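PDB 6IJ1: prenylcyclase from Actinoplanes teichomyceticus, which probably acts on prenyl substrates, as a cyclase related to the terpene cyclases or as a prenyltransferase. Local coordinates for residues A223-A227 with A255-E260; T187-P191 with T202-V206; I230-A235 with A270-W274. All coordinates share one frame; numbering follows the deposited sequence.

Contact 1: residues A223-A227 with A255-E260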
ATOM      1  N   ALA A 223      10.985  12.969   5.520  1.00 16.24           N
ATOM      2  CA  ALA A 223      12.085  12.748   4.555  1.00 14.99           C
ATOM      3  C   ALA A 223      13.387  12.558   5.328  1.00 16.07           C
ATOM      4  O   ALA A 223      14.195  11.730   4.935  1.00 17.62           O
ATOM      5  CB  ALA A 223      12.176  13.904   3.593  1.00 17.04           C
ATOM      6  N   ARG A 224      13.568  13.338   6.387  1.00 17.30           N
ATOM      7  CA  ARG A 224      14.776  13.231   7.190  1.00 18.23           C
ATOM      8  C   ARG A 224      14.837  11.876   7.903  1.00 18.35           C
ATOM      9  O   ARG A 224      15.898  11.237   7.948  1.00 19.09           O
ATOM     10  CB  ARG A 224      14.858  14.367   8.204  1.00 18.97           C
ATOM     11  CG  ARG A 224      15.359  15.661   7.526  1.00 20.79           C
ATOM     12  CD  ARG A 224      14.674  16.935   8.022  1.00 20.01           C
ATOM     13  NE  ARG A 224      15.427  18.056   7.436  1.00 22.07           N
ATOM     14  CZ  ARG A 224      15.164  18.593   6.259  1.00 21.14           C
ATOM     15  NH1 ARG A 224      14.140  18.109   5.516  1.00 19.25           N
ATOM     16  NH2 ARG A 224      15.943  19.615   5.768  1.00 21.12           N
ATOM     17  N   TRP A 225      13.711  11.409   8.455  1.00 15.64           N
ATOM     18  CA  TRP A 225      13.685  10.078   9.065  1.00 15.96           C
ATOM     19  C   TRP A 225      14.082   9.022   8.035  1.00 17.41           C
ATOM     20  O   TRP A 225      14.930   8.133   8.300  1.00 17.16           O
ATOM     21  CB  TRP A 225      12.279   9.804   9.612  1.00 15.34           C
ATOM     22  CG  TRP A 225      12.111   8.393  10.078  1.00 14.90           C
ATOM     23  CD1 TRP A 225      12.439   7.889  11.304  1.00 19.74           C
ATOM     24  CD2 TRP A 225      11.548   7.311   9.322  1.00 14.89           C
ATOM     25  NE1 TRP A 225      12.146   6.531  11.369  1.00 20.93           N
ATOM     26  CE2 TRP A 225      11.625   6.163  10.150  1.00 17.29           C
ATOM     27  CE3 TRP A 225      11.061   7.175   8.025  1.00 16.61           C
ATOM     28  CZ2 TRP A 225      11.180   4.890   9.719  1.00 16.90           C
ATOM     29  CZ3 TRP A 225      10.584   5.895   7.594  1.00 16.30           C
ATOM     30  CH2 TRP A 225      10.614   4.799   8.466  1.00 16.07           C
ATOM     31  N   ALA A 226      13.474   9.089   6.857  1.00 16.09           N
ATOM     32  CA  ALA A 226      13.705   8.072   5.826  1.00 15.18           C
ATOM     33  C   ALA A 226      15.144   8.098   5.346  1.00 17.03           C
ATOM     34  O   ALA A 226      15.717   7.033   5.075  1.00 17.09           O
ATOM     35  CB  ALA A 226      12.725   8.263   4.657  1.00 16.88           C
ATOM     36  N   ALA A 227      15.747   9.298   5.191  1.00 16.22           N
ATOM     37  CA  ALA A 227      17.108   9.326   4.685  1.00 16.34           C
ATOM     38  C   ALA A 227      18.055   8.629   5.643  1.00 18.40           C
ATOM     39  O   ALA A 227      19.019   7.981   5.204  1.00 18.62           O
ATOM     40  CB  ALA A 227      17.540  10.795   4.460  1.00 17.14           C
ATOM     41  N   ALA A 255       9.872   8.233   0.419  1.00 13.41           N
ATOM     42  CA  ALA A 255       9.660   9.201   1.497  1.00 14.10           C
ATOM     43  C   ALA A 255      10.717  10.314   1.430  1.00 16.22           C
ATOM     44  O   ALA A 255      10.403  11.512   1.644  1.00 16.82           O
ATOM     45  CB  ALA A 255       9.651   8.486   2.847  1.00 15.89           C
ATOM     46  N   VAL A 256      11.961   9.957   1.107  1.00 14.90           N
ATOM     47  CA  VAL A 256      12.990  10.998   0.998  1.00 15.83           C
ATOM     48  C   VAL A 256      12.609  11.981  -0.084  1.00 18.29           C
ATOM     49  O   VAL A 256      12.851  13.197   0.047  1.00 17.55           O
ATOM     50  CB  VAL A 256      14.343  10.340   0.696  1.00 13.47           C
ATOM     51  CG1 VAL A 256      15.394  11.473   0.454  1.00 16.48           C
ATOM     52  CG2 VAL A 256      14.811   9.557   1.856  1.00 15.39           C
ATOM     53  N   ALA A 257      12.066  11.482  -1.192  1.00 14.77           N
ATOM     54  CA  ALA A 257      11.753  12.297  -2.353  1.00 16.96           C
ATOM     55  C   ALA A 257      10.659  13.324  -2.059  1.00 19.25           C
ATOM     56  O   ALA A 257      10.482  14.237  -2.893  1.00 21.10           O
ATOM     57  CB  ALA A 257      11.365  11.401  -3.530  1.00 18.26           C
ATOM     58  N   GLN A 258      10.016  13.272  -0.884  1.00 15.91           N
ATOM     59  CA  GLN A 258       9.052  14.323  -0.532  1.00 18.02           C
ATOM     60  C   GLN A 258       9.613  15.393   0.378  1.00 20.05           C
ATOM     61  O   GLN A 258       8.853  16.250   0.862  1.00 19.03           O
ATOM     62  CB  GLN A 258       7.770  13.711   0.054  1.00 17.91           C
ATOM     63  CG  GLN A 258       6.967  12.875  -0.986  1.00 18.75           C
ATOM     64  CD  GLN A 258       6.548  13.532  -2.307  1.00 27.67           C
ATOM     65  OE1 GLN A 258       6.246  14.690  -2.339  1.00 25.75           O
ATOM     66  NE2 GLN A 258       6.538  12.757  -3.389  1.00 33.38           N
ATOM     67  N   GLY A 259      10.934  15.418   0.559  1.00 18.18           N
ATOM     68  CA  GLY A 259      11.594  16.586   1.120  1.00 17.13           C
ATOM     69  C   GLY A 259      11.604  17.754   0.165  1.00 17.19           C
ATOM     70  O   GLY A 259      11.110  17.731  -0.962  1.00 20.22           O
ATOM     71  N   GLU A 260      12.242  18.814   0.674  1.00 18.20           N
ATOM     72  CA  GLU A 260      12.402  20.042  -0.086  1.00 18.44           C
ATOM     73  C   GLU A 260      13.325  19.835  -1.291  1.00 18.35           C
ATOM     74  O   GLU A 260      13.988  18.807  -1.421  1.00 18.80           O
ATOM     75  CB  GLU A 260      12.915  21.152   0.849  1.00 21.35           C
ATOM     76  CG  GLU A 260      14.413  20.961   1.280  1.00 19.15           C
ATOM     77  CD  GLU A 260      14.575  20.219   2.596  1.00 19.82           C
ATOM     78  OE1 GLU A 260      13.728  19.372   3.002  1.00 18.42           O
ATOM     79  OE2 GLU A 260      15.587  20.508   3.299  1.00 21.45           O
TER

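Contact 2: residues T187-P191 with T202-V206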
ATOM      1  N   THR A 187       9.758  11.366  15.795  1.00 19.95           N
ATOM      2  CA  THR A 187      10.939  11.022  15.009  1.00 20.59           C
ATOM      3  C   THR A 187      10.691  11.136  13.502  1.00 19.08           C
ATOM      4  O   THR A 187      11.639  11.024  12.724  1.00 21.04           O
ATOM      5  CB  THR A 187      11.410   9.628  15.399  1.00 27.16           C
ATOM      6  OG1 THR A 187      10.278   8.779  15.521  1.00 28.67           O
ATOM      7  CG2 THR A 187      12.151   9.686  16.783  1.00 30.99           C
ATOM      8  N   GLY A 188       9.456  11.457  13.072  1.00 18.40           N
ATOM      9  CA  GLY A 188       9.146  11.781  11.691  1.00 16.72           C
ATOM     10  C   GLY A 188       8.399  10.695  10.909  1.00 15.25           C
ATOM     11  O   GLY A 188       7.878  10.972   9.836  1.00 16.30           O
ATOM     12  N   GLU A 189       8.399   9.472  11.402  1.00 16.76           N
ATOM     13  CA  GLU A 189       7.691   8.424  10.691  1.00 16.38           C
ATOM     14  C   GLU A 189       6.263   8.273  11.148  1.00 16.02           C
ATOM     15  O   GLU A 189       5.840   8.721  12.221  1.00 17.78           O
ATOM     16  CB  GLU A 189       8.416   7.086  10.879  1.00 19.32           C
ATOM     17  CG  GLU A 189       8.116   6.326  12.140  1.00 22.82           C
ATOM     18  CD  GLU A 189       8.937   6.769  13.345  1.00 25.57           C
ATOM     19  OE1 GLU A 189       9.370   7.957  13.455  1.00 22.79           O
ATOM     20  OE2 GLU A 189       9.144   5.873  14.206  1.00 26.58           O
ATOM     21  N   TRP A 190       5.495   7.546  10.329  1.00 14.63           N
ATOM     22  CA  TRP A 190       4.176   7.120  10.750  1.00 14.49           C
ATOM     23  C   TRP A 190       4.182   5.628  11.003  1.00 15.06           C
ATOM     24  O   TRP A 190       4.787   4.891  10.231  1.00 17.46           O
ATOM     25  CB  TRP A 190       3.126   7.390   9.682  1.00 14.57           C
ATOM     26  CG  TRP A 190       2.656   8.846   9.575  1.00 14.09           C
ATOM     27  CD1 TRP A 190       1.539   9.347  10.177  1.00 15.21           C
ATOM     28  CD2 TRP A 190       3.237   9.925   8.816  1.00 14.37           C
ATOM     29  NE1 TRP A 190       1.373  10.673   9.845  1.00 15.48           N
ATOM     30  CE2 TRP A 190       2.402  11.069   9.030  1.00 15.15           C
ATOM     31  CE3 TRP A 190       4.405  10.068   8.061  1.00 15.66           C
ATOM     32  CZ2 TRP A 190       2.651  12.308   8.461  1.00 15.72           C
ATOM     33  CZ3 TRP A 190       4.646  11.311   7.430  1.00 15.98           C
ATOM     34  CH2 TRP A 190       3.762  12.416   7.660  1.00 16.53           C
ATOM     35  N   PRO A 191       3.449   5.168  11.989  1.00 16.32           N
ATOM     36  CA  PRO A 191       3.320   3.739  12.225  1.00 16.86           C
ATOM     37  C   PRO A 191       2.305   3.121  11.265  1.00 16.57           C
ATOM     38  O   PRO A 191       1.506   3.811  10.651  1.00 15.35           O
ATOM     39  CB  PRO A 191       2.802   3.716  13.665  1.00 19.57           C
ATOM     40  CG  PRO A 191       1.892   4.890  13.698  1.00 20.10           C
ATOM     41  CD  PRO A 191       2.665   5.967  12.966  1.00 17.40           C
ATOM     42  N   THR A 202       4.786   5.568   6.081  1.00 12.69           N
ATOM     43  CA  THR A 202       5.447   6.873   5.923  1.00 12.27           C
ATOM     44  C   THR A 202       5.462   7.323   4.476  1.00 13.51           C
ATOM     45  O   THR A 202       5.173   8.518   4.161  1.00 14.37           O
ATOM     46  CB  THR A 202       6.873   6.804   6.522  1.00 12.50           C
ATOM     47  OG1 THR A 202       6.733   6.442   7.890  1.00 14.37           O
ATOM     48  CG2 THR A 202       7.609   8.160   6.411  1.00 14.18           C
ATOM     49  N   ALA A 203       5.841   6.421   3.555  1.00 11.96           N
ATOM     50  CA  ALA A 203       5.885   6.790   2.144  1.00 13.19           C
ATOM     51  C   ALA A 203       4.505   7.135   1.608  1.00 13.31           C
ATOM     52  O   ALA A 203       4.353   8.117   0.884  1.00 14.82           O
ATOM     53  CB  ALA A 203       6.494   5.640   1.302  1.00 13.68           C
ATOM     54  N   LEU A 204       3.489   6.340   1.961  1.00 13.77           N
ATOM     55  CA  LEU A 204       2.150   6.666   1.450  1.00 13.16           C
ATOM     56  C   LEU A 204       1.665   7.976   2.034  1.00 14.55           C
ATOM     57  O   LEU A 204       1.061   8.767   1.306  1.00 14.93           O
ATOM     58  CB  LEU A 204       1.177   5.528   1.784  1.00 13.32           C
ATOM     59  CG  LEU A 204       1.560   4.158   1.188  1.00 15.52           C
ATOM     60  CD1 LEU A 204       0.333   3.225   1.404  1.00 15.59           C
ATOM     61  CD2 LEU A 204       1.982   4.195  -0.258  1.00 17.61           C
ATOM     62  N   ALA A 205       1.950   8.212   3.325  1.00 14.96           N
ATOM     63  CA  ALA A 205       1.511   9.454   3.962  1.00 13.92           C
ATOM     64  C   ALA A 205       2.109  10.666   3.256  1.00 14.95           C
ATOM     65  O   ALA A 205       1.398  11.617   2.887  1.00 15.39           O
ATOM     66  CB  ALA A 205       1.906   9.465   5.420  1.00 16.21           C
ATOM     67  N   VAL A 206       3.418  10.636   2.994  1.00 15.40           N
ATOM     68  CA  VAL A 206       3.987  11.861   2.422  1.00 14.16           C
ATOM     69  C   VAL A 206       3.571  12.059   0.985  1.00 15.13           C
ATOM     70  O   VAL A 206       3.435  13.192   0.523  1.00 16.83           O
ATOM     71  CB  VAL A 206       5.520  11.901   2.572  1.00 16.73           C
ATOM     72  CG1 VAL A 206       5.865  11.973   4.018  1.00 16.90           C
ATOM     73  CG2 VAL A 206       6.257  10.762   1.840  1.00 15.72           C
TER

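Contact 3: residues I230-A235 with A270-W274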
ATOM      1  N   ILE A 230      18.403   4.679   5.163  1.00 16.93           N
ATOM      2  CA  ILE A 230      19.117   4.201   3.980  1.00 17.18           C
ATOM      3  C   ILE A 230      20.608   4.116   4.307  1.00 19.55           C
ATOM      4  O   ILE A 230      21.248   5.104   4.684  1.00 20.37           O
ATOM      5  CB  ILE A 230      18.826   5.113   2.773  1.00 15.34           C
ATOM      6  CG1 ILE A 230      17.337   4.974   2.386  1.00 14.73           C
ATOM      7  CG2 ILE A 230      19.674   4.771   1.641  1.00 16.74           C
ATOM      8  CD1 ILE A 230      16.818   6.110   1.465  1.00 15.24           C
ATOM      9  N   GLY A 231      21.165   2.915   4.187  1.00 16.70           N
ATOM     10  CA  GLY A 231      22.568   2.708   4.533  1.00 16.94           C
ATOM     11  C   GLY A 231      23.492   3.135   3.412  1.00 17.87           C
ATOM     12  O   GLY A 231      23.117   3.561   2.324  1.00 17.01           O
ATOM     13  N   ALA A 232      24.801   3.001   3.703  1.00 21.15           N
ATOM     14  CA  ALA A 232      25.802   3.485   2.751  1.00 21.82           C
ATOM     15  C   ALA A 232      25.761   2.730   1.429  1.00 20.56           C
ATOM     16  O   ALA A 232      26.179   3.276   0.416  1.00 23.35           O
ATOM     17  CB  ALA A 232      27.206   3.378   3.392  1.00 23.30           C
ATOM     18  N   ASP A 233      25.267   1.462   1.419  1.00 20.67           N
ATOM     19  CA  ASP A 233      25.075   0.725   0.176  1.00 20.94           C
ATOM     20  C   ASP A 233      23.713   0.966  -0.465  1.00 19.54           C
ATOM     21  O   ASP A 233      23.433   0.438  -1.568  1.00 20.40           O
ATOM     22  CB  ASP A 233      25.245  -0.773   0.406  1.00 23.29           C
ATOM     23  CG  ASP A 233      24.245  -1.326   1.407  1.00 28.82           C
ATOM     24  OD1 ASP A 233      23.449  -0.576   2.026  1.00 23.90           O
ATOM     25  OD2 ASP A 233      24.297  -2.576   1.632  1.00 31.64           O
ATOM     26  N   GLY A 234      22.916   1.896   0.104  1.00 15.77           N
ATOM     27  CA  GLY A 234      21.615   2.186  -0.446  1.00 16.49           C
ATOM     28  C   GLY A 234      20.478   1.389   0.164  1.00 17.77           C
ATOM     29  O   GLY A 234      19.331   1.668  -0.208  1.00 16.94           O
ATOM     30  N   ALA A 235      20.756   0.359   0.950  1.00 15.37           N
ATOM     31  CA  ALA A 235      19.695  -0.564   1.383  1.00 16.03           C
ATOM     32  C   ALA A 235      19.105  -0.132   2.709  1.00 15.49           C
ATOM     33  O   ALA A 235      19.800   0.412   3.589  1.00 16.39           O
ATOM     34  CB  ALA A 235      20.230  -1.997   1.567  1.00 17.65           C
ATOM     35  N   ALA A 270      21.590   6.407  -4.072  1.00 15.85           N
ATOM     36  CA  ALA A 270      22.145   5.169  -3.483  1.00 14.15           C
ATOM     37  C   ALA A 270      21.069   4.080  -3.420  1.00 16.53           C
ATOM     38  O   ALA A 270      21.373   2.937  -3.774  1.00 16.79           O
ATOM     39  CB  ALA A 270      22.737   5.454  -2.128  1.00 16.05           C
ATOM     40  N   ALA A 271      19.864   4.436  -2.977  1.00 14.38           N
ATOM     41  CA  ALA A 271      18.775   3.443  -2.865  1.00 14.49           C
ATOM     42  C   ALA A 271      18.386   2.947  -4.255  1.00 14.50           C
ATOM     43  O   ALA A 271      18.151   1.764  -4.411  1.00 15.14           O
ATOM     44  CB  ALA A 271      17.601   4.041  -2.130  1.00 15.22           C
ATOM     45  N   ALA A 272      18.342   3.845  -5.235  1.00 15.42           N
ATOM     46  CA  ALA A 272      17.992   3.423  -6.610  1.00 13.57           C
ATOM     47  C   ALA A 272      19.060   2.455  -7.134  1.00 16.34           C
ATOM     48  O   ALA A 272      18.698   1.507  -7.814  1.00 17.27           O
ATOM     49  CB  ALA A 272      17.835   4.621  -7.513  1.00 16.01           C
ATOM     50  N   GLY A 273      20.329   2.731  -6.837  1.00 16.13           N
ATOM     51  CA  GLY A 273      21.424   1.847  -7.270  1.00 16.30           C
ATOM     52  C   GLY A 273      21.317   0.488  -6.607  1.00 16.50           C
ATOM     53  O   GLY A 273      21.518  -0.512  -7.286  1.00 16.72           O
ATOM     54  N   TRP A 274      21.044   0.467  -5.305  1.00 15.05           N
ATOM     55  CA  TRP A 274      20.862  -0.820  -4.620  1.00 15.53           C
ATOM     56  C   TRP A 274      19.718  -1.609  -5.260  1.00 15.65           C
ATOM     57  O   TRP A 274      19.854  -2.807  -5.582  1.00 15.48           O
ATOM     58  CB  TRP A 274      20.634  -0.636  -3.110  1.00 16.00           C
ATOM     59  CG  TRP A 274      20.648  -1.949  -2.336  1.00 15.32           C
ATOM     60  CD1 TRP A 274      21.724  -2.504  -1.716  1.00 16.76           C
ATOM     61  CD2 TRP A 274      19.551  -2.874  -2.182  1.00 16.58           C
ATOM     62  NE1 TRP A 274      21.350  -3.721  -1.135  1.00 17.38           N
ATOM     63  CE2 TRP A 274      20.029  -3.953  -1.440  1.00 14.88           C
ATOM     64  CE3 TRP A 274      18.211  -2.880  -2.614  1.00 16.64           C
ATOM     65  CZ2 TRP A 274      19.213  -5.043  -1.098  1.00 15.62           C
ATOM     66  CZ3 TRP A 274      17.389  -3.956  -2.236  1.00 17.54           C
ATOM     67  CH2 TRP A 274      17.904  -5.025  -1.524  1.00 16.19           C
TER
HETATM   68  O   HOH W   1      23.950   2.226  -4.264  1.00 21.38           O

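Contact 1: residues A223-A227 with A255-E260
Ala-223 packs its CB against the turn Val-256 to Gly-259, into which helix 246-256 runs beside helix 216-229 in the mainly helical fold. This is a type I beta turn. Ala-223 CB lies 3.6 Å from Gly-259 N, and its CA-H makes a weak, bent contact with Ala-255 O. A side chain on Gly-259 would be tight against this methyl, so small residues permit the close approach. Arg-224 starts out away from the turn. Its chain bends at chi2 (142°) and brings the guanidinium back to Glu-260. The grip is end-on: Arg-224 NH1 donates to Glu-260 OE1 at 2.8 Å, and Arg-224 NH2 to Glu-260 OE2 at 2.6 Å. Both oxygens use their syn lone pairs, and the two planes are nearly coplanar (7°). NH1 also binds Ala-220 O, within its own helix. With an alanine here instead of Glu-260, the Arg-224 charge would probably lose its mate and the NH2 end be freer to turn. Ala-226 then turns inward, its CB 3.6 Å from Ala-255 CB. Ala-227 follows at the side of Val-256, whose CG2 lies 3.5 Å from Ala-227 N and 4.0 Å from Ala-227 CB.

Contact 2: residues T187-P191 with T202-V206
Trp-190 rests against Thr-202, Ala-205 and Val-206, joining the loop before helix 198-209 to that helix. Gln-184, Gly-188 and Trp-190 match the Q-x-x-x-G-x-W sequence pattern of the QW motif, known from squalene-hopene and related triterpene cyclases. One hydrogen bond crosses the contact: Trp-190 N donates to Thr-202 OG1 at 2.9 Å, nearly straight (165°). The threonine hydroxyl has a second partner in Pro-198 O, so the side chain links the loop to the preceding turn of its own helix. With chi1 at -59°, OG1 stands beside the backbone N of Thr-202 and reaches Trp-190 N, while CG2 comes up beside CE3 of the indole. Two further bonds tie the tryptophan down, NE1 to Leu-180 O and its carbonyl O to Ser-201 OG. Gln-184 NE2 binds Gly-188 O, within the motif. Gly-188 has a positive phi, at which a CB would be jammed against the carbonyl before it. The face of the indole makes a CH-pi contact: Ala-205 CB sits 3.7 Å from the centroid of the Trp-190 six-membered ring, 13° off its normal. Apolar packing completes the contact. Thr-202 CG2 lies 4.1 Å from Trp-190 CE3, and Val-206 CG1 comes to 3.7 Å from Trp-190 CZ3.

Contact 3: residues I230-A235 with A270-W274
Trp-274 has its CG anti to the backbone N (chi1 -171°), which lays the indole over Ala-235, while Asp-233 has its CG between its backbone N and carbonyl carbon (chi1 60°), which folds the carboxylate back over its own loop. The loop is a type I beta turn, Gly-231 to Gly-234, overlapped by an Asx turn. In the latter, Asp-233 OD1 accepts from Ala-235 N at 3.0 Å, met from above the carboxylate plane. Gly-231 N also binds Ala-235 O and closes the base of the loop. The loop runs from helix 216-229 to helix 246-256 and packs on helix 265-278; no direct hydrogen bond crosses. Ala-235 CB makes a CH-pi contact over the five-membered ring of Trp-274, 3.5 Å from its centroid and 15° off the normal. The carbonyl O of Asp-233 meets the edge of the same ring, 3.4 Å from Trp-274 CD1, and also binds Arg-277 NH2. The ring of Trp-274 stacks with His-278. Gly-234 fits directly against the helix. A CB there would clash with Ala-270 O, and its positive phi also disfavours one. Gly-234 CA directs its hydrogen to Ala-270 O at 3.4 Å. In return, Ala-271 CA directs its hydrogen to Gly-234 O at 3.2 Å. This buried oxygen has no conventional hydrogen-bond partner. Ile-230 CD1 adds apolar packing, 4.2 Å from Ala-271 CB, and both residues also touch helix 246-256. A water bridges the backbones, donating to Asp-233 O at 3.3 Å and to Ala-270 O at 2.7 Å.

How the contacts relate
Contact 2 is the buried one, and contacts 1 and 3 lie nearer the surface. Contact 1 joins helices 216-229 and 246-256, and contact 3 ties the loop between these two to helix 265-278. Contact 2 belongs to helix 198-209, the one before 216-229. Contacts 1 and 2 touch: Trp-225 packs on Thr-187 and Glu-189, and Val-206 on Ala-255 and Gln-258. Contacts 1 and 3 alternate along the chain and meet where Val-256 touches Ile-230. Contacts 2 and 3 stay apart, but both set an alanine methyl on an indole face. The polar links differ: a backbone-to-hydroxyl bond inside, a water bridge in contact 3, and an ion pair near the surface in contact 1.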